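PDB 1RQB: methylmalonyl-CoA carboxyltransferase 5S subunit from Propionibacterium freudenreichii subsp. shermanii, which transfers a carboxyl group from the biotin of the 1.3S subunit to pyruvate, forming oxaloacetate, with one cobalt ion bound per subunit. Local coordinates for residues 174-185 against 208-217; 138-146 against 394-402. All blocks are in the same frame, centred on the assembly; numbering follows the deposited sequence.

In the fold
Contact 1 pairs two outer helices of the TIM barrel, 174-186 and 203-217, and contact 2 joins the loop after barrel strand 133-136 to a loop between helices 384-390 and 403-413 of the conserved carboxylase domain. Their centres lie 18 Å apart. Along the chain, contact 1 falls inside the long excursion that contact 2 closes, with 247 residues between the segments of the latter. Helix 174-186 connects the two: Leu180 CD2 packs on Pro143 CG at 3.4 Å, on a flank of the helix turned away from 208-217. One contact therefore holds neighbouring barrel helices together, while the other ties the barrel to the carboxylase domain.

Contact 1: residues 174-185 against 208-217; sequences VEGYVKLAGQLL and DIIKAIKDTY
Tyr217 lies across helix 174-185 with its ring lodged among Val178, Ala181, Gly182 and Leu185, a knob-into-hole fit. Its OH donates to Val178 O at 2.9 Å from above the carbonyl plane, whereas Gly182 N, one helical turn on, reaches that oxygen from the opposite face, so the carbonyl serves two donors. Packing is tightest beside Gly182, whose CA is 3.2 Å from Tyr217 OH; a CB there would clash with the hydroxyl. Leu185 CD1 rests over one ring face in a CH-pi contact, 4.0 Å from the centroid. Val178 is the reciprocal knob: with CG1 anti to the backbone N (chi1 171°), that methyl meets Thr216 OG1 and Tyr217 CE1, while CG2 presses on Ala212 CB at 3.6 Å. Val174 adds methyl contacts with Asp208, Ile209 and Ala212. The two helices are successive outer helices of the TIM barrel, linked through strand 191-193, and their axes cross at -47° with a closest approach of 9.4 Å. Toward the loop after strand 159-163, Tyr177 CD1 meets Ile209 CD1 at 3.6 Å, and the Tyr177 hydroxyl bonds to Thr167 O. A leucine in place of Tyr217 would probably leave Val178 O without its cross-helix donor and Leu185 without an aromatic face. The solvent side is looser: exposed Lys179 points away, its side chain no nearer than 5.7 Å to 208-217, and exposed Thr216 turns OG1 back to Ala212 O.

Contact 2: residues 138-146 against 394-402; sequences DAMNDPRNM and YGASPADRD
Asp142 OD2 receives the backbone N-H of Ala396 at 2.7 Å in a nearly straight bond (174°), the donor standing above the carboxylate plane. A second direct bond runs from Asn145 ND2 to Tyr394 O at 3.0 Å, more bent, so successive peptides of 394-402 are gripped on either side of Gly395. Here a side chain would clash with both Asp142 OD2 and Asn145 ND2. Selenomethionine Met140, its chain bent at chi2 and chi3, lays CE against Gly395 O at 3.4 Å, Ala396 O and Tyr394 CB. One water donates to both Met140 O and Ala396 O, bridging the backbones.

In the second shell, Arg144 grips the Asp142 carboxylate side-on, NE to OD1 and NH2 to OD2 (3.1 Å), using syn lone pairs; this fixes the carboxylate's rotation and probably favours its charged form. Thr419 O takes Arg144 NH1. Asp138 OD1 accepts the same Asn145 ND2 at 2.9 Å, while its OD2 takes Met140 N, an Asx turn, and Asp142 N from opposite faces. Within 394-402, Arg401 NH1 binds Gly395 O and Ser397 OG, the latter also bonded to Ala353 O. Asp142 OD1 further accepts Arg144 N, a capping bond in the turn leading into helix 144-155, so this interdomain joint is built on a beta-alpha loop of the TIM barrel, with an Asx turn and a capping aspartate before the next helix.

Contact 1: residues 174-185 against 208-217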
loop_
_atom_site.group_PDB
_atom_site.type_symbol
_atom_site.label_atom_id
_atom_site.label_comp_id
_atom_site.label_asym_id
_atom_site.label_seq_id
_atom_site.Cartn_x
_atom_site.Cartn_y
_atom_site.Cartn_z
ATOM N N VAL A 174 -2.789 23.304 14.153
ATOM C CA VAL A 174 -1.804 23.839 13.202
ATOM C C VAL A 174 -0.994 24.937 13.893
ATOM O O VAL A 174 0.232 24.972 13.798
ATOM C CB VAL A 174 -2.493 24.435 11.956
ATOM C CG1 VAL A 174 -1.479 25.199 11.109
ATOM C CG2 VAL A 174 -3.122 23.322 11.140
ATOM N N GLU A 175 -1.679 25.828 14.604
ATOM C CA GLU A 175 -0.981 26.924 15.293
ATOM C C GLU A 175 0.013 26.351 16.308
ATOM O O GLU A 175 1.088 26.909 16.524
ATOM C CB GLU A 175 -1.990 27.850 15.995
ATOM C CG GLU A 175 -1.354 29.016 16.744
ATOM C CD GLU A 175 -2.379 29.991 17.299
ATOM O OE1 GLU A 175 -3.261 29.560 18.074
ATOM O OE2 GLU A 175 -2.303 31.194 16.962
ATOM N N GLY A 176 -0.354 25.241 16.942
ATOM C CA GLY A 176 0.544 24.642 17.911
ATOM C C GLY A 176 1.806 24.117 17.245
ATOM O O GLY A 176 2.897 24.237 17.799
ATOM N N TYR A 177 1.669 23.533 16.058
ATOM C CA TYR A 177 2.833 22.995 15.339
ATOM C C TYR A 177 3.707 24.137 14.815
ATOM O O TYR A 177 4.932 24.052 14.850
ATOM C CB TYR A 177 2.375 22.081 14.192
ATOM C CG TYR A 177 1.758 20.787 14.698
ATOM C CD1 TYR A 177 0.481 20.388 14.294
ATOM C CD2 TYR A 177 2.451 19.969 15.589
ATOM C CE1 TYR A 177 -0.090 19.193 14.770
ATOM C CE2 TYR A 177 1.895 18.781 16.070
ATOM C CZ TYR A 177 0.629 18.403 15.654
ATOM O OH TYR A 177 0.107 17.224 16.111
ATOM N N VAL A 178 3.079 25.210 14.341
ATOM C CA VAL A 178 3.822 26.371 13.833
ATOM C C VAL A 178 4.659 26.967 14.969
ATOM O O VAL A 178 5.788 27.410 14.761
ATOM C CB VAL A 178 2.851 27.451 13.273
ATOM C CG1 VAL A 178 3.599 28.738 12.962
ATOM C CG2 VAL A 178 2.184 26.936 12.009
ATOM N N LYS A 179 4.094 26.972 16.174
ATOM C CA LYS A 179 4.795 27.493 17.357
ATOM C C LYS A 179 6.015 26.621 17.656
ATOM O O LYS A 179 7.103 27.128 17.923
ATOM C CB LYS A 179 3.858 27.498 18.576
ATOM C CG LYS A 179 4.559 27.806 19.908
ATOM C CD LYS A 179 3.590 27.678 21.081
ATOM C CE LYS A 179 4.306 27.785 22.419
ATOM N NZ LYS A 179 5.099 29.034 22.563
ATOM N N LEU A 180 5.822 25.304 17.623
ATOM C CA LEU A 180 6.912 24.357 17.902
ATOM C C LEU A 180 8.027 24.524 16.868
ATOM O O LEU A 180 9.208 24.524 17.211
ATOM C CB LEU A 180 6.400 22.910 17.872
ATOM C CG LEU A 180 6.375 22.153 19.197
ATOM C CD1 LEU A 180 5.967 20.707 18.931
ATOM C CD2 LEU A 180 7.761 22.202 19.850
ATOM N N ALA A 181 7.653 24.652 15.599
ATOM C CA ALA A 181 8.661 24.840 14.545
ATOM C C ALA A 181 9.519 26.064 14.875
ATOM O O ALA A 181 10.736 26.050 14.698
ATOM C CB ALA A 181 7.979 25.029 13.193
ATOM N N GLY A 182 8.874 27.127 15.350
ATOM C CA GLY A 182 9.597 28.349 15.686
ATOM C C GLY A 182 10.587 28.141 16.818
ATOM O O GLY A 182 11.697 28.670 16.791
ATOM N N GLN A 183 10.183 27.373 17.823
ATOM C CA GLN A 183 11.068 27.091 18.961
ATOM C C GLN A 183 12.266 26.263 18.492
ATOM O O GLN A 183 13.383 26.447 18.972
ATOM C CB GLN A 183 10.313 26.343 20.056
ATOM C CG GLN A 183 9.183 27.156 20.667
ATOM C CD GLN A 183 8.319 26.342 21.598
ATOM O OE1 GLN A 183 7.662 25.389 21.184
ATOM N NE2 GLN A 183 8.310 26.717 22.866
ATOM N N LEU A 184 12.041 25.360 17.543
ATOM C CA LEU A 184 13.149 24.528 17.047
ATOM C C LEU A 184 14.122 25.387 16.234
ATOM O O LEU A 184 15.338 25.250 16.358
ATOM C CB LEU A 184 12.606 23.382 16.195
ATOM C CG LEU A 184 11.788 22.371 17.000
ATOM C CD1 LEU A 184 11.144 21.352 16.065
ATOM C CD2 LEU A 184 12.701 21.679 18.007
ATOM N N LEU A 185 13.593 26.267 15.392
ATOM C CA LEU A 185 14.466 27.138 14.591
ATOM C C LEU A 185 15.262 28.055 15.522
ATOM O O LEU A 185 16.411 28.393 15.240
ATOM C CB LEU A 185 13.641 27.997 13.638
ATOM C CG LEU A 185 12.930 27.281 12.497
ATOM C CD1 LEU A 185 11.923 28.235 11.870
ATOM C CD2 LEU A 185 13.952 26.789 11.462
ATOM N N ASP A 208 -1.960 21.975 5.104
ATOM C CA ASP A 208 -2.163 23.127 5.996
ATOM C C ASP A 208 -0.970 23.386 6.922
ATOM O O ASP A 208 -0.559 24.531 7.107
ATOM C CB ASP A 208 -3.419 22.938 6.854
ATOM C CG ASP A 208 -4.700 22.954 6.036
ATOM O OD1 ASP A 208 -4.646 23.251 4.829
ATOM O OD2 ASP A 208 -5.775 22.673 6.615
ATOM N N ILE A 209 -0.406 22.344 7.514
ATOM C CA ILE A 209 0.721 22.539 8.439
ATOM C C ILE A 209 1.980 22.966 7.682
ATOM O O ILE A 209 2.658 23.913 8.080
ATOM C CB ILE A 209 0.996 21.243 9.266
ATOM C CG1 ILE A 209 -0.161 21.002 10.242
ATOM C CG2 ILE A 209 2.297 21.377 10.060
ATOM C CD1 ILE A 209 -0.191 19.586 10.837
ATOM N N ILE A 210 2.307 22.271 6.600
ATOM C CA ILE A 210 3.512 22.613 5.830
ATOM C C ILE A 210 3.392 24.040 5.292
ATOM O O ILE A 210 4.342 24.821 5.337
ATOM C CB ILE A 210 3.720 21.660 4.628
ATOM C CG1 ILE A 210 3.972 20.230 5.116
ATOM C CG2 ILE A 210 4.895 22.138 3.778
ATOM C CD1 ILE A 210 5.199 20.086 5.944
ATOM N N LYS A 211 2.214 24.380 4.796
ATOM C CA LYS A 211 1.983 25.724 4.248
ATOM C C LYS A 211 2.099 26.775 5.357
ATOM O O LYS A 211 2.701 27.829 5.161
ATOM C CB LYS A 211 0.590 25.771 3.609
ATOM C CG LYS A 211 0.308 27.026 2.795
ATOM C CD LYS A 211 1.303 27.120 1.634
ATOM C CE LYS A 211 1.000 28.302 0.722
ATOM N NZ LYS A 211 -0.287 28.102 0.001
ATOM N N ALA A 212 1.541 26.500 6.533
ATOM C CA ALA A 212 1.577 27.482 7.627
ATOM C C ALA A 212 3.008 27.715 8.113
ATOM O O ALA A 212 3.378 28.838 8.454
ATOM C CB ALA A 212 0.680 27.034 8.787
ATOM N N ILE A 213 3.816 26.662 8.159
ATOM C CA ILE A 213 5.208 26.812 8.610
ATOM C C ILE A 213 5.989 27.643 7.590
ATOM O O ILE A 213 6.707 28.574 7.954
ATOM C CB ILE A 213 5.886 25.428 8.808
ATOM C CG1 ILE A 213 5.235 24.711 10.000
ATOM C CG2 ILE A 213 7.387 25.608 9.090
ATOM C CD1 ILE A 213 5.769 23.281 10.275
ATOM N N LYS A 214 5.820 27.309 6.311
ATOM C CA LYS A 214 6.499 28.022 5.219
ATOM C C LYS A 214 6.068 29.491 5.187
ATOM O O LYS A 214 6.901 30.375 4.995
ATOM C CB LYS A 214 6.166 27.383 3.861
ATOM C CG LYS A 214 6.795 25.994 3.578
ATOM C CD LYS A 214 8.270 26.120 3.287
ATOM C CE LYS A 214 8.893 24.770 2.962
ATOM N NZ LYS A 214 10.212 24.922 2.292
ATOM N N ASP A 215 4.768 29.750 5.349
ATOM C CA ASP A 215 4.246 31.126 5.305
ATOM C C ASP A 215 4.749 31.938 6.500
ATOM O O ASP A 215 4.993 33.138 6.385
ATOM C CB ASP A 215 2.712 31.159 5.349
ATOM C CG ASP A 215 2.056 30.733 4.037
ATOM O OD1 ASP A 215 2.687 30.870 2.968
ATOM O OD2 ASP A 215 0.887 30.281 4.078
ATOM N N THR A 216 4.902 31.282 7.644
ATOM C CA THR A 216 5.313 31.970 8.876
ATOM C C THR A 216 6.826 32.176 8.959
ATOM O O THR A 216 7.282 33.240 9.375
ATOM C CB THR A 216 4.868 31.183 10.119
ATOM O OG1 THR A 216 3.445 31.060 10.109
ATOM C CG2 THR A 216 5.303 31.891 11.393
ATOM N N TYR A 217 7.616 31.190 8.551
ATOM C CA TYR A 217 9.070 31.335 8.715
ATOM C C TYR A 217 9.808 31.525 7.389
ATOM O O TYR A 217 11.016 31.754 7.391
ATOM C CB TYR A 217 9.605 30.132 9.486
ATOM C CG TYR A 217 8.975 30.045 10.848
ATOM C CD1 TYR A 217 8.010 29.085 11.135
ATOM C CD2 TYR A 217 9.308 30.973 11.851
ATOM C CE1 TYR A 217 7.391 29.046 12.383
ATOM C CE2 TYR A 217 8.688 30.941 13.103
ATOM C CZ TYR A 217 7.735 29.978 13.358
ATOM O OH TYR A 217 7.105 29.949 14.576
#

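Contact 2: residues 138-146 against 394-402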
loop_
_atom_site.group_PDB
_atom_site.type_symbol
_atom_site.label_atom_id
_atom_site.label_comp_id
_atom_site.label_asym_id
_atom_site.label_seq_id
_atom_site.Cartn_x
_atom_site.Cartn_y
_atom_site.Cartn_z
ATOM N N ASP A 138 11.832 14.311 20.569
ATOM C CA ASP A 138 11.411 14.051 21.953
ATOM C C ASP A 138 9.989 13.492 21.889
ATOM O O ASP A 138 9.121 14.074 21.243
ATOM C CB ASP A 138 11.423 15.329 22.782
ATOM C CG ASP A 138 10.997 15.083 24.217
ATOM O OD1 ASP A 138 11.799 14.520 24.992
ATOM O OD2 ASP A 138 9.847 15.429 24.562
ATOM N N ALA A 139 9.767 12.383 22.581
ATOM C CA ALA A 139 8.481 11.673 22.568
ATOM C C ALA A 139 7.325 12.554 23.050
ATOM O O ALA A 139 6.174 12.297 22.702
ATOM C CB ALA A 139 8.579 10.407 23.419
HETATM N N MSE A 140 7.604 13.594 23.830
HETATM C CA MSE A 140 6.512 14.451 24.319
HETATM C C MSE A 140 6.529 15.809 23.613
HETATM O O MSE A 140 5.736 16.691 23.941
HETATM C CB MSE A 140 6.657 14.649 25.822
HETATM C CG MSE A 140 6.752 13.341 26.586
HETATM SE SE MSE A 140 5.435 13.231 27.977
HETATM C CE MSE A 140 6.276 14.444 29.241
ATOM N N ASN A 141 7.428 15.970 22.642
ATOM C CA ASN A 141 7.574 17.223 21.886
ATOM C C ASN A 141 8.027 18.369 22.793
ATOM O O ASN A 141 7.691 19.525 22.543
ATOM C CB ASN A 141 6.273 17.636 21.182
ATOM C CG ASN A 141 6.063 16.914 19.868
ATOM O OD1 ASN A 141 7.015 16.465 19.232
ATOM N ND2 ASN A 141 4.810 16.812 19.448
ATOM N N ASP A 142 8.775 18.060 23.847
ATOM C CA ASP A 142 9.307 19.106 24.734
ATOM C C ASP A 142 10.647 19.557 24.145
ATOM O O ASP A 142 11.635 18.826 24.192
ATOM C CB ASP A 142 9.509 18.537 26.146
ATOM C CG ASP A 142 9.968 19.587 27.152
ATOM O OD1 ASP A 142 10.394 20.692 26.737
ATOM O OD2 ASP A 142 9.908 19.292 28.367
ATOM N N PRO A 143 10.700 20.769 23.576
ATOM C CA PRO A 143 11.931 21.286 22.971
ATOM C C PRO A 143 13.141 21.332 23.905
ATOM O O PRO A 143 14.283 21.223 23.459
ATOM C CB PRO A 143 11.530 22.686 22.494
ATOM C CG PRO A 143 10.045 22.603 22.348
ATOM C CD PRO A 143 9.640 21.789 23.540
ATOM N N ARG A 144 12.891 21.494 25.200
ATOM C CA ARG A 144 13.989 21.573 26.176
ATOM C C ARG A 144 14.788 20.269 26.199
ATOM O O ARG A 144 15.992 20.284 26.446
ATOM C CB ARG A 144 13.431 21.870 27.563
ATOM C CG ARG A 144 12.621 23.149 27.597
ATOM C CD ARG A 144 12.052 23.383 28.980
ATOM N NE ARG A 144 11.239 22.251 29.410
ATOM C CZ ARG A 144 10.704 22.138 30.621
ATOM N NH1 ARG A 144 10.896 23.092 31.527
ATOM N NH2 ARG A 144 9.984 21.068 30.930
ATOM N N ASN A 145 14.123 19.141 25.948
ATOM C CA ASN A 145 14.807 17.839 25.940
ATOM C C ASN A 145 15.621 17.660 24.656
ATOM O O ASN A 145 16.438 16.746 24.557
ATOM C CB ASN A 145 13.807 16.685 26.044
ATOM C CG ASN A 145 13.164 16.594 27.406
ATOM O OD1 ASN A 145 13.730 17.052 28.397
ATOM N ND2 ASN A 145 11.991 15.984 27.469
HETATM N N MSE A 146 15.417 18.536 23.681
HETATM C CA MSE A 146 16.141 18.414 22.409
HETATM C C MSE A 146 17.278 19.433 22.307
HETATM O O MSE A 146 18.242 19.225 21.571
HETATM C CB MSE A 146 15.178 18.654 21.231
HETATM C CG MSE A 146 13.999 17.684 21.152
HETATM SE SE MSE A 146 12.912 18.013 19.558
HETATM C CE MSE A 146 11.253 18.614 20.386
ATOM N N TYR A 394 9.926 13.424 32.814
ATOM C CA TYR A 394 10.190 13.159 31.392
ATOM C C TYR A 394 10.088 14.477 30.624
ATOM O O TYR A 394 10.292 14.524 29.412
ATOM C CB TYR A 394 9.191 12.160 30.812
ATOM C CG TYR A 394 9.439 10.721 31.210
ATOM C CD1 TYR A 394 8.657 9.693 30.684
ATOM C CD2 TYR A 394 10.444 10.383 32.117
ATOM C CE1 TYR A 394 8.867 8.365 31.055
ATOM C CE2 TYR A 394 10.662 9.059 32.494
ATOM C CZ TYR A 394 9.869 8.060 31.961
ATOM O OH TYR A 394 10.065 6.757 32.340
ATOM N N GLY A 395 9.773 15.548 31.345
ATOM C CA GLY A 395 9.639 16.846 30.712
ATOM C C GLY A 395 8.209 17.354 30.771
ATOM O O GLY A 395 7.380 16.807 31.496
ATOM N N ALA A 396 7.913 18.394 30.002
ATOM C CA ALA A 396 6.563 18.978 29.993
ATOM C C ALA A 396 5.679 18.254 28.975
ATOM O O ALA A 396 6.165 17.721 27.978
ATOM C CB ALA A 396 6.638 20.463 29.645
ATOM N N SER A 397 4.377 18.236 29.243
ATOM C CA SER A 397 3.410 17.605 28.335
ATOM C C SER A 397 2.841 18.690 27.418
ATOM O O SER A 397 2.979 19.878 27.705
ATOM C CB SER A 397 2.277 16.962 29.135
ATOM O OG SER A 397 2.733 15.846 29.886
ATOM N N PRO A 398 2.229 18.299 26.284
ATOM C CA PRO A 398 1.659 19.303 25.377
ATOM C C PRO A 398 0.596 20.152 26.077
ATOM O O PRO A 398 0.443 21.337 25.788
ATOM C CB PRO A 398 1.078 18.452 24.256
ATOM C CG PRO A 398 2.075 17.336 24.166
ATOM C CD PRO A 398 2.282 16.980 25.631
ATOM N N ALA A 399 -0.143 19.536 26.991
ATOM C CA ALA A 399 -1.180 20.246 27.753
ATOM C C ALA A 399 -0.906 20.042 29.244
ATOM O O ALA A 399 -0.050 19.243 29.620
ATOM C CB ALA A 399 -2.564 19.711 27.398
ATOM N N ASP A 400 -1.644 20.754 30.090
ATOM C CA ASP A 400 -1.448 20.632 31.542
ATOM C C ASP A 400 -1.944 19.271 32.032
ATOM O O ASP A 400 -3.012 18.801 31.643
ATOM C CB ASP A 400 -2.180 21.756 32.282
ATOM C CG ASP A 400 -1.573 23.118 32.005
ATOM O OD1 ASP A 400 -0.341 23.261 32.162
ATOM O OD2 ASP A 400 -2.325 24.047 31.636
ATOM N N ARG A 401 -1.137 18.640 32.880
ATOM C CA ARG A 401 -1.481 17.331 33.450
ATOM C C ARG A 401 -2.529 17.509 34.553
ATOM O O ARG A 401 -2.638 18.572 35.161
ATOM C CB ARG A 401 -0.215 16.633 33.976
ATOM C CG ARG A 401 0.749 16.206 32.847
ATOM C CD ARG A 401 1.971 15.464 33.359
ATOM N NE ARG A 401 2.912 16.321 34.075
ATOM C CZ ARG A 401 4.017 16.821 33.530
ATOM N NH1 ARG A 401 4.322 16.546 32.265
ATOM N NH2 ARG A 401 4.817 17.601 34.242
ATOM N N ASP A 402 -3.305 16.461 34.799
ATOM C CA ASP A 402 -4.375 16.508 35.805
ATOM C C ASP A 402 -3.782 16.616 37.213
ATOM O O ASP A 402 -3.116 15.700 37.693
ATOM C CB ASP A 402 -5.251 15.257 35.687
ATOM C CG ASP A 402 -6.459 15.299 36.599
ATOM O OD1 ASP A 402 -6.853 16.411 37.014
ATOM O OD2 ASP A 402 -7.023 14.223 36.884
HETATM O O HOH W 1 5.568 18.964 25.597
#